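Local coordinates for protein twin-arginine translocation pathway signal (Rhodoferax ferrireducens, PDB 5IM2) that probably captures aromatic carboxylates such as benzoate in the periplasm, as the solute-binding component of a TRAP transporter, at residues A[68-73]-A[292-297]; A[134-139]-A[359-364]; A[146-151]-A[354-359]; A[171-176]-A[184-189]. One frame throughout, in Å; residues are numbered along the deposited sequence.

Interaction 1: A[68-73]-A[292-297]; sequences HKVWMD and SGWLGR
Val70 and Trp71 meet Trp294 between two helical segments whose backbones stay well apart, the nearest CA atoms, those of Trp71 and Leu295, lying 9.0 Å from each other. The long indole of Trp294 spans most of this gap. With CG anti to the backbone N (chi1 171°), the ring system projects from its own helix and presents the outer carbons of its six-membered ring to helix 62-78. One methyl of Val70 carries the closest contact: CG1 sits 3.6 Å from Trp294 CZ2 and is almost as near to CH2, so it rests against one bond of the ring at a slant. Trp71 adds a looser touch through the base of its side chain, CB being 4.4 Å from Trp294 CZ3. Its own indole points elsewhere and is anchored by NE1, which donates to the backbone oxygen of Asn286. No hydrogen bond joins the two segments, and the contact is wholly apolar. Nearby, Leu295 packs on Met67 of helix 62-78, while Leu295 and Trp71 both reach strand 161-167, on Ala164 and Leu163 respectively. The two helices thus lie next to each other against the five-stranded sheet, with His68 and Met72 of helix 62-78 turned to strand 49-55.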
loop_
_atom_site.group_PDB
_atom_site.type_symbol
_atom_site.label_atom_id
_atom_site.label_comp_id
_atom_site.label_asym_id
_atom_site.label_seq_id
_atom_site.Cartn_x
_atom_site.Cartn_y
_atom_site.Cartn_z
ATOM N N HIS A 68 3.241 9.087 -9.433
ATOM C CA HIS A 68 2.074 9.548 -10.180
ATOM C C HIS A 68 2.440 10.502 -11.314
ATOM O O HIS A 68 2.051 10.275 -12.463
ATOM C CB HIS A 68 1.090 10.189 -9.226
ATOM C CG HIS A 68 0.496 9.190 -8.298
ATOM N ND1 HIS A 68 -0.412 9.516 -7.311
ATOM C CD2 HIS A 68 0.673 7.850 -8.233
ATOM C CE1 HIS A 68 -0.747 8.415 -6.660
ATOM N NE2 HIS A 68 -0.116 7.391 -7.208
ATOM N N LYS A 69 3.162 11.591 -11.015
ATOM C CA LYS A 69 3.542 12.536 -12.066
ATOM C C LYS A 69 4.426 11.882 -13.108
ATOM O O LYS A 69 4.326 12.184 -14.305
ATOM C CB LYS A 69 4.256 13.750 -11.473
ATOM C CG LYS A 69 3.292 14.728 -10.781
ATOM C CD LYS A 69 4.010 15.929 -10.222
ATOM C CE LYS A 69 4.522 16.833 -11.297
ATOM N NZ LYS A 69 4.946 18.128 -10.699
ATOM N N VAL A 70 5.307 10.998 -12.673
ATOM C CA VAL A 70 6.196 10.322 -13.602
ATOM C C VAL A 70 5.409 9.417 -14.542
ATOM O O VAL A 70 5.666 9.382 -15.752
ATOM C CB VAL A 70 7.266 9.556 -12.811
ATOM C CG1 VAL A 70 8.098 8.690 -13.718
ATOM C CG2 VAL A 70 8.150 10.545 -12.065
ATOM N N TRP A 71 4.445 8.672 -14.006
ATOM C CA TRP A 71 3.677 7.763 -14.848
ATOM C C TRP A 71 2.843 8.534 -15.857
ATOM O O TRP A 71 2.826 8.198 -17.044
ATOM C CB TRP A 71 2.795 6.867 -13.970
ATOM C CG TRP A 71 1.968 5.826 -14.745
ATOM C CD1 TRP A 71 2.362 4.560 -15.085
ATOM C CD2 TRP A 71 0.638 5.977 -15.261
ATOM N NE1 TRP A 71 1.352 3.919 -15.762
ATOM C CE2 TRP A 71 0.291 4.771 -15.887
ATOM C CE3 TRP A 71 -0.296 7.015 -15.246
ATOM C CZ2 TRP A 71 -0.940 4.583 -16.511
ATOM C CZ3 TRP A 71 -1.520 6.818 -15.858
ATOM C CH2 TRP A 71 -1.829 5.620 -16.470
ATOM N N MET A 72 2.112 9.561 -15.403
ATOM C CA MET A 72 1.322 10.366 -16.332
ATOM C C MET A 72 2.193 11.017 -17.405
ATOM O O MET A 72 1.802 11.105 -18.579
ATOM C CB MET A 72 0.556 11.437 -15.547
ATOM C CG MET A 72 -0.628 10.864 -14.799
ATOM S SD MET A 72 -1.582 12.150 -13.964
ATOM C CE MET A 72 -0.759 12.170 -12.370
ATOM N N ASP A 73 3.356 11.523 -17.019
ATOM C CA ASP A 73 4.223 12.173 -18.001
ATOM C C ASP A 73 4.759 11.176 -19.031
ATOM O O ASP A 73 4.850 11.501 -20.222
ATOM C CB ASP A 73 5.372 12.894 -17.302
ATOM C CG ASP A 73 4.912 14.174 -16.598
ATOM O OD1 ASP A 73 3.742 14.566 -16.796
ATOM O OD2 ASP A 73 5.709 14.779 -15.846
ATOM N N SER A 292 3.826 -2.537 -12.452
ATOM C CA SER A 292 3.613 -2.894 -11.052
ATOM C C SER A 292 4.923 -2.982 -10.285
ATOM O O SER A 292 5.052 -2.405 -9.199
ATOM C CB SER A 292 2.840 -4.220 -10.962
ATOM O OG SER A 292 1.518 -4.057 -11.502
ATOM N N GLY A 293 5.917 -3.694 -10.824
ATOM C CA GLY A 293 7.206 -3.749 -10.165
ATOM C C GLY A 293 7.856 -2.384 -10.022
ATOM O O GLY A 293 8.458 -2.085 -8.995
ATOM N N TRP A 294 7.738 -1.540 -11.055
ATOM C CA TRP A 294 8.382 -0.237 -11.045
ATOM C C TRP A 294 7.770 0.663 -9.973
ATOM O O TRP A 294 8.488 1.313 -9.214
ATOM C CB TRP A 294 8.277 0.391 -12.437
ATOM C CG TRP A 294 8.717 1.763 -12.427
ATOM C CD1 TRP A 294 10.006 2.209 -12.417
ATOM C CD2 TRP A 294 7.879 2.923 -12.357
ATOM N NE1 TRP A 294 10.017 3.590 -12.358
ATOM C CE2 TRP A 294 8.722 4.046 -12.322
ATOM C CE3 TRP A 294 6.492 3.118 -12.332
ATOM C CZ2 TRP A 294 8.222 5.350 -12.258
ATOM C CZ3 TRP A 294 6.001 4.410 -12.273
ATOM C CH2 TRP A 294 6.862 5.506 -12.236
ATOM N N LEU A 295 6.450 0.658 -9.851
ATOM C CA LEU A 295 5.799 1.445 -8.808
ATOM C C LEU A 295 6.270 1.028 -7.424
ATOM O O LEU A 295 6.564 1.877 -6.571
ATOM C CB LEU A 295 4.277 1.320 -8.919
ATOM C CG LEU A 295 3.635 2.041 -10.091
ATOM C CD1 LEU A 295 2.176 1.658 -10.267
ATOM C CD2 LEU A 295 3.726 3.557 -9.853
ATOM N N GLY A 296 6.275 -0.280 -7.146
ATOM C CA GLY A 296 6.772 -0.750 -5.864
ATOM C C GLY A 296 8.229 -0.383 -5.627
ATOM O O GLY A 296 8.603 0.033 -4.534
ATOM N N ARG A 297 9.082 -0.545 -6.647
ATOM C CA ARG A 297 10.487 -0.220 -6.481
ATOM C C ARG A 297 10.657 1.245 -6.061
ATOM O O ARG A 297 11.420 1.561 -5.136
ATOM C CB ARG A 297 11.248 -0.505 -7.777
ATOM C CG ARG A 297 12.707 -0.370 -7.615
ATOM C CD ARG A 297 13.535 -0.628 -8.868
ATOM N NE ARG A 297 14.923 -0.381 -8.501
ATOM C CZ ARG A 297 15.848 -1.306 -8.261
ATOM N NH1 ARG A 297 15.602 -2.609 -8.417
ATOM N NH2 ARG A 297 17.061 -0.908 -7.897
#

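Interaction 2: A[134-139]-A[359-364]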
loop_
_atom_site.group_PDB
_atom_site.type_symbol
_atom_site.label_atom_id
_atom_site.label_comp_id
_atom_site.label_asym_id
_atom_site.label_seq_id
_atom_site.Cartn_x
_atom_site.Cartn_y
_atom_site.Cartn_z
ATOM N N MET A 134 5.134 -11.438 4.875
ATOM C CA MET A 134 4.955 -11.949 3.509
ATOM C C MET A 134 5.972 -11.389 2.521
ATOM O O MET A 134 6.461 -12.129 1.652
ATOM C CB MET A 134 3.555 -11.628 2.986
ATOM C CG MET A 134 2.430 -12.371 3.634
ATOM S SD MET A 134 2.438 -14.130 3.215
ATOM C CE MET A 134 2.075 -14.058 1.496
ATOM N N MET A 135 6.318 -10.118 2.636
ATOM C CA MET A 135 7.068 -9.445 1.579
ATOM C C MET A 135 8.561 -9.689 1.696
ATOM O O MET A 135 9.122 -9.766 2.782
ATOM C CB MET A 135 6.794 -7.939 1.630
ATOM C CG MET A 135 7.651 -7.116 0.684
ATOM S SD MET A 135 7.321 -5.344 0.731
ATOM C CE MET A 135 7.332 -5.091 2.425
ATOM N N THR A 136 9.216 -9.768 0.539
ATOM C CA THR A 136 10.668 -9.693 0.473
ATOM C C THR A 136 11.054 -8.222 0.249
ATOM O O THR A 136 11.312 -7.493 1.219
ATOM C CB THR A 136 11.193 -10.601 -0.631
ATOM O OG1 THR A 136 10.520 -10.300 -1.847
ATOM C CG2 THR A 136 10.917 -12.045 -0.310
ATOM N N ASN A 137 11.040 -7.763 -1.004
ATOM C CA ASN A 137 11.135 -6.334 -1.320
ATOM C C ASN A 137 9.908 -5.899 -2.121
ATOM O O ASN A 137 9.175 -6.726 -2.666
ATOM C CB ASN A 137 12.426 -6.033 -2.088
ATOM C CG ASN A 137 12.481 -6.723 -3.398
ATOM O OD1 ASN A 137 11.861 -6.277 -4.328
ATOM N ND2 ASN A 137 13.243 -7.832 -3.491
ATOM N N ALA A 138 9.649 -4.591 -2.156
ATOM C CA ALA A 138 8.414 -4.106 -2.775
ATOM C C ALA A 138 8.349 -4.386 -4.274
ATOM O O ALA A 138 7.268 -4.670 -4.796
ATOM C CB ALA A 138 8.239 -2.615 -2.504
ATOM N N GLU A 139 9.474 -4.275 -4.997
ATOM C CA GLU A 139 9.433 -4.551 -6.432
ATOM C C GLU A 139 8.996 -5.990 -6.691
ATOM O O GLU A 139 8.060 -6.243 -7.455
ATOM C CB GLU A 139 10.790 -4.291 -7.091
ATOM C CG GLU A 139 10.786 -4.544 -8.577
ATOM C CD GLU A 139 12.171 -4.416 -9.174
ATOM O OE1 GLU A 139 13.132 -4.121 -8.410
ATOM O OE2 GLU A 139 12.301 -4.656 -10.400
ATOM N N ALA A 359 4.648 -18.585 -3.248
ATOM C CA ALA A 359 5.434 -19.041 -4.392
ATOM C C ALA A 359 5.728 -17.897 -5.355
ATOM O O ALA A 359 6.825 -17.831 -5.934
ATOM C CB ALA A 359 4.700 -20.160 -5.128
ATOM N N LEU A 360 4.738 -17.029 -5.597
ATOM C CA LEU A 360 4.920 -15.940 -6.564
ATOM C C LEU A 360 5.899 -14.910 -6.034
ATOM O O LEU A 360 6.724 -14.374 -6.794
ATOM C CB LEU A 360 3.552 -15.299 -6.916
ATOM C CG LEU A 360 2.623 -16.139 -7.804
ATOM C CD1 LEU A 360 1.292 -15.471 -8.095
ATOM C CD2 LEU A 360 3.313 -16.497 -9.134
ATOM N N ILE A 361 5.852 -14.638 -4.731
ATOM C CA ILE A 361 6.846 -13.756 -4.119
ATOM C C ILE A 361 8.238 -14.358 -4.288
ATOM O O ILE A 361 9.200 -13.673 -4.656
ATOM C CB ILE A 361 6.500 -13.532 -2.635
ATOM C CG1 ILE A 361 5.229 -12.691 -2.566
ATOM C CG2 ILE A 361 7.651 -12.880 -1.897
ATOM C CD1 ILE A 361 4.615 -12.566 -1.161
ATOM N N ALA A 362 8.359 -15.667 -4.038
ATOM C CA ALA A 362 9.644 -16.342 -4.204
ATOM C C ALA A 362 10.159 -16.245 -5.631
ATOM O O ALA A 362 11.352 -15.998 -5.856
ATOM C CB ALA A 362 9.494 -17.808 -3.813
ATOM N N LYS A 363 9.280 -16.475 -6.605
ATOM C CA LYS A 363 9.679 -16.445 -8.008
ATOM C C LYS A 363 10.130 -15.062 -8.442
ATOM O O LYS A 363 11.136 -14.910 -9.139
ATOM C CB LYS A 363 8.524 -16.883 -8.885
ATOM C CG LYS A 363 8.897 -16.896 -10.343
ATOM C CD LYS A 363 7.843 -17.554 -11.156
ATOM C CE LYS A 363 6.665 -16.653 -11.318
ATOM N NZ LYS A 363 5.645 -17.221 -12.232
ATOM N N HIS A 364 9.355 -14.045 -8.116
ATOM C CA HIS A 364 9.727 -12.729 -8.604
ATOM C C HIS A 364 10.875 -12.129 -7.829
ATOM O O HIS A 364 11.477 -11.164 -8.299
ATOM C CB HIS A 364 8.516 -11.803 -8.577
ATOM C CG HIS A 364 7.538 -12.104 -9.661
ATOM N ND1 HIS A 364 7.732 -11.724 -10.975
ATOM C CD2 HIS A 364 6.373 -12.794 -9.639
ATOM C CE1 HIS A 364 6.723 -12.158 -11.710
ATOM N NE2 HIS A 364 5.883 -12.805 -10.921
#
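Met134 and Thr136 approach Ile361 from an irregular piece of chain that runs into helix 138-152, whereas 359-364 is regular helix throughout. Asn137 is the N-cap of helix 138-152, its OD1 accepting from the backbone N of Ala140. Ile361 is the centre of the contact and uses both of its branches. Its CG1 lies anti to the carbonyl carbon (chi1 -69°), which carries CD1 out to the Met134 backbone while CG2 faces Thr136. The CD1 methyl stands 3.4 Å from Met134 O, a close apolar-to-carbonyl approach, and 4.0 Å from Met134 CE. The methionine chain, bent at both chi2 and chi3, crosses the Ile361 side chain at about a right angle and brings CE to CD1. On the second branch, CG2 of Ile361 packs against CG2 of Thr136 at 3.7 Å, the two side chains sliding past each other in opposite directions. The Thr136 hydroxyl is engaged beyond the contact: OG1 hydrogen-bonds to OG of Ser365, one helical turn on from Ile361, and Ser365 OG is also paired with Ile361 O. Threonine methyl and hydroxyl therefore both address the same helix, one by packing and the other by a polar bond. Phe129 also packs on Ile361, and Met134 extends along helix 350-367 to Ala357 and Arg358. The start of helix 138-152 is flanked by helix 289-301, where Gln300 OE1 accepts from Ala138 N, so the contact lies where these three helices gather.

Interaction 3: A[146-151]-A[354-359]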
loop_
_atom_site.group_PDB
_atom_site.type_symbol
_atom_site.label_atom_id
_atom_site.label_comp_id
_atom_site.label_asym_id
_atom_site.label_seq_id
_atom_site.Cartn_x
_atom_site.Cartn_y
_atom_site.Cartn_z
ATOM N N TRP A 146 0.622 -8.500 -8.967
ATOM C CA TRP A 146 0.034 -8.432 -10.304
ATOM C C TRP A 146 -0.342 -9.826 -10.816
ATOM O O TRP A 146 -1.496 -10.077 -11.217
ATOM C CB TRP A 146 0.987 -7.752 -11.297
ATOM C CG TRP A 146 0.391 -7.839 -12.669
ATOM C CD1 TRP A 146 0.638 -8.798 -13.634
ATOM C CD2 TRP A 146 -0.605 -6.976 -13.222
ATOM N NE1 TRP A 146 -0.127 -8.560 -14.748
ATOM C CE2 TRP A 146 -0.910 -7.456 -14.519
ATOM C CE3 TRP A 146 -1.254 -5.828 -12.765
ATOM C CZ2 TRP A 146 -1.840 -6.846 -15.328
ATOM C CZ3 TRP A 146 -2.181 -5.220 -13.587
ATOM C CH2 TRP A 146 -2.455 -5.719 -14.851
ATOM N N GLU A 147 0.624 -10.745 -10.791
ATOM C CA GLU A 147 0.408 -12.084 -11.333
ATOM C C GLU A 147 -0.645 -12.848 -10.541
ATOM O O GLU A 147 -1.503 -13.521 -11.125
ATOM C CB GLU A 147 1.720 -12.866 -11.369
ATOM C CG GLU A 147 1.527 -14.251 -11.959
ATOM C CD GLU A 147 2.819 -15.014 -12.255
ATOM O OE1 GLU A 147 3.929 -14.459 -12.143
ATOM O OE2 GLU A 147 2.705 -16.199 -12.613
ATOM N N TYR A 148 -0.627 -12.715 -9.219
ATOM C CA TYR A 148 -1.662 -13.320 -8.373
ATOM C C TYR A 148 -3.070 -12.873 -8.776
ATOM O O TYR A 148 -3.984 -13.692 -8.930
ATOM C CB TYR A 148 -1.373 -12.958 -6.915
ATOM C CG TYR A 148 -2.375 -13.391 -5.858
ATOM C CD1 TYR A 148 -3.438 -12.565 -5.537
ATOM C CD2 TYR A 148 -2.218 -14.560 -5.150
ATOM C CE1 TYR A 148 -4.366 -12.905 -4.541
ATOM C CE2 TYR A 148 -3.136 -14.918 -4.136
ATOM C CZ TYR A 148 -4.195 -14.057 -3.833
ATOM O OH TYR A 148 -5.108 -14.333 -2.836
ATOM N N MET A 149 -3.294 -11.571 -8.901
ATOM C CA MET A 149 -4.657 -11.141 -9.184
ATOM C C MET A 149 -5.071 -11.572 -10.583
ATOM O O MET A 149 -6.218 -11.980 -10.807
ATOM C CB MET A 149 -4.789 -9.630 -9.005
ATOM C CG MET A 149 -4.563 -9.191 -7.569
ATOM S SD MET A 149 -5.630 -9.995 -6.306
ATOM C CE MET A 149 -7.265 -9.445 -6.776
ATOM N N GLN A 150 -4.129 -11.530 -11.525
ATOM C CA GLN A 150 -4.436 -11.844 -12.910
ATOM C C GLN A 150 -4.813 -13.300 -13.073
ATOM O O GLN A 150 -5.670 -13.633 -13.894
ATOM C CB GLN A 150 -3.229 -11.530 -13.791
ATOM C CG GLN A 150 -3.165 -10.113 -14.246
ATOM C CD GLN A 150 -4.187 -9.813 -15.312
ATOM O OE1 GLN A 150 -5.248 -9.249 -15.033
ATOM N NE2 GLN A 150 -3.874 -10.187 -16.548
ATOM N N THR A 151 -4.162 -14.185 -12.330
ATOM C CA THR A 151 -4.319 -15.616 -12.561
ATOM C C THR A 151 -5.281 -16.257 -11.579
ATOM O O THR A 151 -6.002 -17.182 -11.952
ATOM C CB THR A 151 -2.962 -16.327 -12.499
ATOM O OG1 THR A 151 -2.382 -16.177 -11.198
ATOM C CG2 THR A 151 -2.019 -15.738 -13.521
ATOM N N LEU A 354 -2.943 -18.709 -0.463
ATOM C CA LEU A 354 -1.768 -18.384 0.336
ATOM C C LEU A 354 -0.527 -19.095 -0.191
ATOM O O LEU A 354 0.565 -18.505 -0.241
ATOM C CB LEU A 354 -2.025 -18.739 1.792
ATOM C CG LEU A 354 -0.850 -18.539 2.756
ATOM C CD1 LEU A 354 -0.456 -17.086 2.849
ATOM C CD2 LEU A 354 -1.201 -19.060 4.131
ATOM N N THR A 355 -0.693 -20.352 -0.600
ATOM C CA THR A 355 0.380 -21.131 -1.216
ATOM C C THR A 355 0.880 -20.449 -2.486
ATOM O O THR A 355 2.098 -20.286 -2.689
ATOM C CB THR A 355 -0.131 -22.557 -1.488
ATOM O OG1 THR A 355 -0.476 -23.174 -0.248
ATOM C CG2 THR A 355 0.914 -23.425 -2.152
ATOM N N THR A 356 -0.047 -20.012 -3.337
ATOM C CA THR A 356 0.362 -19.340 -4.556
ATOM C C THR A 356 1.083 -18.041 -4.221
ATOM O O THR A 356 2.115 -17.731 -4.836
ATOM C CB THR A 356 -0.871 -19.114 -5.446
ATOM O OG1 THR A 356 -1.335 -20.384 -5.972
ATOM C CG2 THR A 356 -0.605 -18.169 -6.571
ATOM N N ALA A 357 0.552 -17.262 -3.270
ATOM C CA ALA A 357 1.158 -15.962 -2.990
ATOM C C ALA A 357 2.614 -16.109 -2.554
ATOM O O ALA A 357 3.496 -15.372 -3.022
ATOM C CB ALA A 357 0.345 -15.209 -1.937
ATOM N N ARG A 358 2.896 -17.066 -1.674
ATOM C CA ARG A 358 4.277 -17.255 -1.242
ATOM C C ARG A 358 5.154 -17.685 -2.405
ATOM O O ARG A 358 6.280 -17.195 -2.558
ATOM C CB ARG A 358 4.334 -18.272 -0.103
ATOM C CG ARG A 358 3.716 -17.695 1.162
ATOM C CD ARG A 358 4.127 -18.467 2.380
ATOM N NE ARG A 358 3.924 -17.687 3.597
ATOM C CZ ARG A 358 3.113 -18.023 4.600
ATOM N NH1 ARG A 358 2.388 -19.144 4.575
ATOM N NH2 ARG A 358 3.048 -17.217 5.650
ATOM N N ALA A 359 4.648 -18.585 -3.248
ATOM C CA ALA A 359 5.434 -19.041 -4.392
ATOM C C ALA A 359 5.728 -17.897 -5.355
ATOM O O ALA A 359 6.825 -17.831 -5.934
ATOM C CB ALA A 359 4.700 -20.160 -5.128
#
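Tyr148 provides about half of the buried surface, more than any other residue here, its ring resting on Thr356 and Ala357 of helix 350-367. A chi1 of 176° sends the phenol straight away from the backbone N, out from helix 138-152 and towards the other helix. Ala357 offers only its CB, which sits almost equally near two carbons of one side of the ring, 4.1 Å from Tyr148 CE2 and 4.2 Å from CD2. Thr356 adds its methyl, CG2 being 4.2 Å from Tyr148 CD2. Both methyl groups meet the ring obliquely. The polar ends of these side chains look elsewhere: Tyr148 OH hydrogen-bonds to Arg125 O, and Thr356 OG1 to Gln352 NE2. The phenol is thus held at its far end while Phe129 meets it edge-to-face. A turn further along helix 138-152, Thr151 OG1 donates to Glu147 O at 2.8 Å, and that oxygen also accepts from Thr151 N on the opposite face of its plane. The CA atoms of Tyr148 and Ala357 are 6.6 Å apart, a short separation for two helices. Ala357, with no side chain beyond CB, lets helix 138-152 approach the C-terminal helix 350-367 closely, in plain helix-helix packing.

Interaction 4: A[171-176]-A[184-189]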
loop_
_atom_site.group_PDB
_atom_site.type_symbol
_atom_site.label_atom_id
_atom_site.label_comp_id
_atom_site.label_asym_id
_atom_site.label_seq_id
_atom_site.Cartn_x
_atom_site.Cartn_y
_atom_site.Cartn_z
ATOM N N GLY A 171 6.753 -2.008 6.670
ATOM C CA GLY A 171 6.094 -1.155 7.643
ATOM C C GLY A 171 6.963 -0.843 8.853
ATOM O O GLY A 171 7.804 -1.641 9.283
ATOM N N VAL A 172 6.766 0.360 9.411
ATOM C CA VAL A 172 7.524 0.848 10.557
ATOM C C VAL A 172 6.517 1.355 11.589
ATOM O O VAL A 172 5.433 1.821 11.234
ATOM C CB VAL A 172 8.511 1.971 10.106
ATOM C CG1 VAL A 172 9.224 2.633 11.259
ATOM C CG2 VAL A 172 9.516 1.438 9.091
ATOM N N PHE A 173 6.873 1.260 12.869
ATOM C CA PHE A 173 6.075 1.847 13.942
ATOM C C PHE A 173 6.555 3.263 14.253
ATOM O O PHE A 173 7.745 3.476 14.504
ATOM C CB PHE A 173 6.175 1.035 15.236
ATOM C CG PHE A 173 5.614 -0.353 15.156
ATOM C CD1 PHE A 173 4.282 -0.561 14.827
ATOM C CD2 PHE A 173 6.408 -1.444 15.458
ATOM C CE1 PHE A 173 3.766 -1.842 14.763
ATOM C CE2 PHE A 173 5.889 -2.727 15.442
ATOM C CZ PHE A 173 4.568 -2.924 15.094
ATOM N N HIS A 174 5.612 4.194 14.354
ATOM C CA HIS A 174 5.890 5.585 14.697
ATOM C C HIS A 174 5.024 5.934 15.894
ATOM O O HIS A 174 3.793 5.880 15.802
ATOM C CB HIS A 174 5.581 6.503 13.519
ATOM C CG HIS A 174 6.145 5.995 12.232
ATOM N ND1 HIS A 174 7.433 6.269 11.830
ATOM C CD2 HIS A 174 5.611 5.199 11.273
ATOM C CE1 HIS A 174 7.683 5.646 10.694
ATOM N NE2 HIS A 174 6.592 4.990 10.328
ATOM N N THR A 175 5.657 6.262 17.020
ATOM C CA THR A 175 4.923 6.514 18.253
ATOM C C THR A 175 5.330 7.845 18.863
ATOM O O THR A 175 6.445 8.327 18.674
ATOM C CB THR A 175 5.167 5.408 19.260
ATOM O OG1 THR A 175 6.576 5.181 19.343
ATOM C CG2 THR A 175 4.483 4.106 18.797
ATOM N N LYS A 176 4.412 8.428 19.619
ATOM C CA LYS A 176 4.669 9.716 20.237
ATOM C C LYS A 176 5.590 9.608 21.452
ATOM O O LYS A 176 6.500 10.428 21.607
ATOM C CB LYS A 176 3.339 10.371 20.629
ATOM C CG LYS A 176 2.499 10.820 19.435
ATOM C CD LYS A 176 1.372 11.749 19.833
ATOM C CE LYS A 176 0.104 10.998 20.117
ATOM N NZ LYS A 176 -0.947 11.904 20.688
ATOM N N ALA A 184 5.511 -6.532 23.803
ATOM C CA ALA A 184 4.868 -6.052 25.023
ATOM C C ALA A 184 4.803 -4.535 25.099
ATOM O O ALA A 184 3.949 -3.994 25.807
ATOM C CB ALA A 184 5.600 -6.567 26.258
ATOM N N ASP A 185 5.687 -3.832 24.397
ATOM C CA ASP A 185 5.668 -2.377 24.441
ATOM C C ASP A 185 4.455 -1.800 23.720
ATOM O O ASP A 185 4.140 -0.619 23.892
ATOM C CB ASP A 185 6.981 -1.835 23.850
ATOM C CG ASP A 185 8.195 -2.092 24.769
ATOM O OD1 ASP A 185 8.025 -2.068 26.003
ATOM O OD2 ASP A 185 9.331 -2.300 24.265
ATOM N N LEU A 186 3.735 -2.615 22.978
ATOM C CA LEU A 186 2.546 -2.154 22.262
ATOM C C LEU A 186 1.274 -2.287 23.070
ATOM O O LEU A 186 0.229 -1.825 22.611
ATOM C CB LEU A 186 2.363 -2.933 20.982
ATOM C CG LEU A 186 3.403 -2.571 19.900
ATOM C CD1 LEU A 186 3.504 -3.680 18.943
ATOM C CD2 LEU A 186 3.028 -1.329 19.142
ATOM N N LYS A 187 1.337 -2.953 24.214
ATOM C CA LYS A 187 0.136 -3.270 24.982
ATOM C C LYS A 187 -0.637 -2.008 25.292
ATOM O O LYS A 187 -0.094 -1.072 25.885
ATOM C CB LYS A 187 0.505 -3.976 26.286
ATOM C CG LYS A 187 0.929 -5.423 26.150
ATOM C CD LYS A 187 0.840 -6.121 27.505
ATOM C CE LYS A 187 1.408 -7.529 27.461
ATOM N NZ LYS A 187 1.533 -8.090 28.838
ATOM N N GLY A 188 -1.909 -1.989 24.903
ATOM C CA GLY A 188 -2.810 -0.898 25.224
ATOM C C GLY A 188 -2.579 0.378 24.449
ATOM O O GLY A 188 -3.350 1.321 24.620
ATOM N N LEU A 189 -1.547 0.455 23.607
ATOM C CA LEU A 189 -1.370 1.618 22.754
ATOM C C LEU A 189 -2.411 1.662 21.652
ATOM O O LEU A 189 -2.677 0.662 20.984
ATOM C CB LEU A 189 0.006 1.631 22.096
ATOM C CG LEU A 189 1.243 1.791 22.988
ATOM C CD1 LEU A 189 2.481 2.006 22.108
ATOM C CD2 LEU A 189 1.094 2.934 23.961
#
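Phe173 and Leu186 make the main apolar contact, with Thr175 and Leu189 forming a lighter one beside it. Leu186 reaches the aromatic ring with both methyls: CD2 lies over one face, while CD1 is 4.1 Å from Phe173 CZ. The two side chains cross at about a right angle, the chi1 of Phe173 (-64°) placing CG opposite the carbonyl carbon and turning the ring towards Leu186. At the second pair, Thr175 CG2 approaches Leu189 CD1 at 4.4 Å. The contact lies outside the benzoate pocket, the Phe173 side chain being about 11 Å from the ligand. Polar bonds serve each segment separately, and none runs between them. Thr175 OG1 bonds to Lys178 O, in the loop that follows the strand. In the other segment Leu189 N donates to Leu186 O at 3.1 Å, closing a type II beta turn in which Gly188 takes a positive phi of 74°. Asp185 OD2 accepts from the backbone N atoms of Lys181 and Thr182, tying the 3-10 turn to the chain just before it. Strand 171-175 is itself bonded along both flanks, to 228-232 and 247-251. The loop leads to strand 190-193, one strand beyond its neighbour, and packs on the same face as Met191 and Leu202, which also touch Phe173. Such a mixed sheet with an antiparallel strand inserted in it is typical of type 2 periplasmic binding proteins.

How the interactions relate
From the N terminus, helix 62-78 opens the long loop that interaction 1 closes at helix 289-301. Helix 138-152 and the residues leading into it lie inside that loop, but their partner, helix 350-367, comes after it, so interactions 2 and 3 both cross interaction 1. Interaction 3 is nested within interaction 2, the two sharing Ala359: interaction 2 sits at the lead-in to helix 138-152 and interaction 3 within it, both against helix 350-367; Glu147 strengthens the join with bonds to Lys363 and His364. Interaction 4 closes a short local loop nested inside all the others, on the six-stranded sheet. A salt bridge from Arg297 to Glu139 links interactions 1 and 2, tying helix 289-301 to the first turn of helix 138-152.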